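Local atomic coordinates of putative phthiocerol dimycocerosate transporter LppX (Mycobacterium tuberculosis, PDB entry 2BYO), a protein that probably carries phthiocerol dimycocerosates, lipids of the cell wall, from the cell membrane to the outer membrane. Residues Gly73-Asn78 with Ile92-Phe97. Residues are numbered along the deposited sequence; the frame is centred on the assembly and turned at random.
Sequences GVCTYN and ISVKLF. With OAA (oxaloacetate ion), chain L.
Cys75 and Tyr77 of strand 70-77 meet Val94 and Leu96 of strand 91-96 where the two segments run at 77° to one another, their axes 8.6 Å apart at closest approach. The backbones stay well separated: the nearest pair of CA atoms, Tyr77 CA and Val94 CA, lies 8.1 Å apart, and strand 83-88 stands between the two strands in the sheet order. Apolar side chains therefore make the contact. The two methyls of Val94 divide the work. CG1 touches Cys75 SG at 3.8 Å, while CG2 lies over one face of the Tyr77 ring, 4.4 Å from CD2. CG anti to the backbone N (chi1 168°) sets the Tyr77 ring against Val94, with CE2 toward Leu96 CD1, which approaches it obliquely at 4.1 Å; these two side chains cross at about a right angle. On the opposite face from Val94 CG2, Asn78 CG lies 3.7 Å above the ring plane, offset toward the rim. Val83 touches both Cys75 and Val94, and Leu103 of strand 99-105 touches both Tyr77 and Val94. On strand 91-96, Lys95 extends its chain to the bound oxaloacetate, NZ 3.5 Å from O3, in a pocket that also includes Gly73. The 77° angle reflects the twist between next-but-one strands near the 99-105 end of the antiparallel sheet forming the U-shaped beta-half-barrel of LppX, an LppX/LprAFG-family lipoprotein.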
# COMPACT_ATOMS: atom_id res chain seq x y z
N GLY A 73 -7.51 6.57 -11.03
CA GLY A 73 -8.46 6.76 -9.97
C GLY A 73 -8.57 8.21 -9.54
O GLY A 73 -8.41 9.12 -10.35
N VAL A 74 -8.80 8.40 -8.25
CA VAL A 74 -9.04 9.71 -7.67
C VAL A 74 -8.24 9.81 -6.38
O VAL A 74 -7.96 8.79 -5.74
CB VAL A 74 -10.56 9.94 -7.46
CG1 VAL A 74 -11.11 9.03 -6.38
CG2 VAL A 74 -10.85 11.37 -7.14
N CYS A 75 -7.85 11.03 -6.02
CA CYS A 75 -7.06 11.24 -4.82
C CYS A 75 -7.35 12.58 -4.17
O CYS A 75 -8.03 13.43 -4.74
CB CYS A 75 -5.56 11.13 -5.14
SG CYS A 75 -4.83 12.46 -6.07
N THR A 76 -6.85 12.72 -2.95
CA THR A 76 -6.81 13.99 -2.26
C THR A 76 -5.36 14.43 -2.32
O THR A 76 -4.48 13.72 -1.80
CB THR A 76 -7.30 13.86 -0.80
OG1 THR A 76 -8.68 13.46 -0.80
CG2 THR A 76 -7.17 15.18 -0.05
N TYR A 77 -5.12 15.57 -2.96
CA TYR A 77 -3.78 16.10 -3.20
C TYR A 77 -3.72 17.55 -2.72
O TYR A 77 -4.51 18.39 -3.16
CB TYR A 77 -3.44 16.04 -4.70
CG TYR A 77 -2.20 16.82 -5.06
CD1 TYR A 77 -0.93 16.34 -4.75
CD2 TYR A 77 -2.29 18.06 -5.69
CE1 TYR A 77 0.21 17.06 -5.05
CE2 TYR A 77 -1.14 18.79 -6.00
CZ TYR A 77 0.09 18.28 -5.67
OH TYR A 77 1.23 18.99 -5.97
N ASN A 78 -2.79 17.83 -1.82
CA ASN A 78 -2.66 19.14 -1.19
C ASN A 78 -4.00 19.67 -0.67
O ASN A 78 -4.31 20.86 -0.81
CB ASN A 78 -2.00 20.13 -2.17
CG ASN A 78 -0.50 19.86 -2.35
OD1 ASN A 78 0.08 18.96 -1.72
ND2 ASN A 78 0.13 20.64 -3.21
N ILE A 92 3.71 9.32 -12.66
CA ILE A 92 2.65 9.45 -11.66
C ILE A 92 2.12 10.87 -11.80
O ILE A 92 2.89 11.82 -11.66
CB ILE A 92 3.20 9.24 -10.24
CG1 ILE A 92 3.76 7.81 -10.09
CG2 ILE A 92 2.14 9.52 -9.18
CD1 ILE A 92 4.65 7.63 -8.86
N SER A 93 0.83 11.01 -12.10
CA SER A 93 0.23 12.30 -12.45
C SER A 93 -1.11 12.56 -11.75
O SER A 93 -1.82 11.63 -11.38
CB SER A 93 -0.00 12.36 -13.96
OG SER A 93 1.21 12.22 -14.69
N VAL A 94 -1.43 13.85 -11.58
CA VAL A 94 -2.73 14.32 -11.07
C VAL A 94 -3.25 15.44 -11.99
O VAL A 94 -2.46 16.12 -12.63
CB VAL A 94 -2.67 14.84 -9.61
CG1 VAL A 94 -2.33 13.73 -8.66
CG2 VAL A 94 -1.67 15.98 -9.46
N LYS A 95 -4.57 15.58 -12.05
CA LYS A 95 -5.22 16.59 -12.88
C LYS A 95 -5.75 17.71 -11.99
O LYS A 95 -6.58 17.48 -11.10
CB LYS A 95 -6.36 15.97 -13.69
CG LYS A 95 -6.93 16.87 -14.79
CD LYS A 95 -8.11 16.19 -15.49
CE LYS A 95 -8.61 17.02 -16.64
NZ LYS A 95 -9.77 16.38 -17.33
N LEU A 96 -5.25 18.91 -12.23
CA LEU A 96 -5.71 20.11 -11.55
C LEU A 96 -6.33 21.04 -12.57
O LEU A 96 -5.67 21.51 -13.51
CB LEU A 96 -4.57 20.80 -10.83
CG LEU A 96 -3.92 19.97 -9.73
CD1 LEU A 96 -2.67 20.70 -9.26
CD2 LEU A 96 -4.88 19.74 -8.59
N PHE A 97 -7.61 21.31 -12.37
CA PHE A 97 -8.42 22.05 -13.31
C PHE A 97 -8.42 21.28 -14.63
O PHE A 97 -8.82 20.14 -14.61
CB PHE A 97 -7.98 23.52 -13.41
CG PHE A 97 -9.11 24.44 -13.73
CD1 PHE A 97 -10.01 24.80 -12.75
CD2 PHE A 97 -9.31 24.89 -15.02
CE1 PHE A 97 -11.08 25.63 -13.04
CE2 PHE A 97 -10.38 25.72 -15.32
CZ PHE A 97 -11.26 26.09 -14.31
O1 OAA L . -8.67 9.48 -13.62
O2 OAA L . -7.61 9.72 -15.49
O4 OAA L . -11.99 11.08 -15.95
O5 OAA L . -11.15 10.02 -17.66
O3 OAA L . -9.85 12.88 -16.75
C1 OAA L . -8.50 10.11 -14.70
C2 OAA L . -9.33 11.34 -15.00
C3 OAA L . -9.73 11.50 -16.47
C4 OAA L . -11.03 10.83 -16.71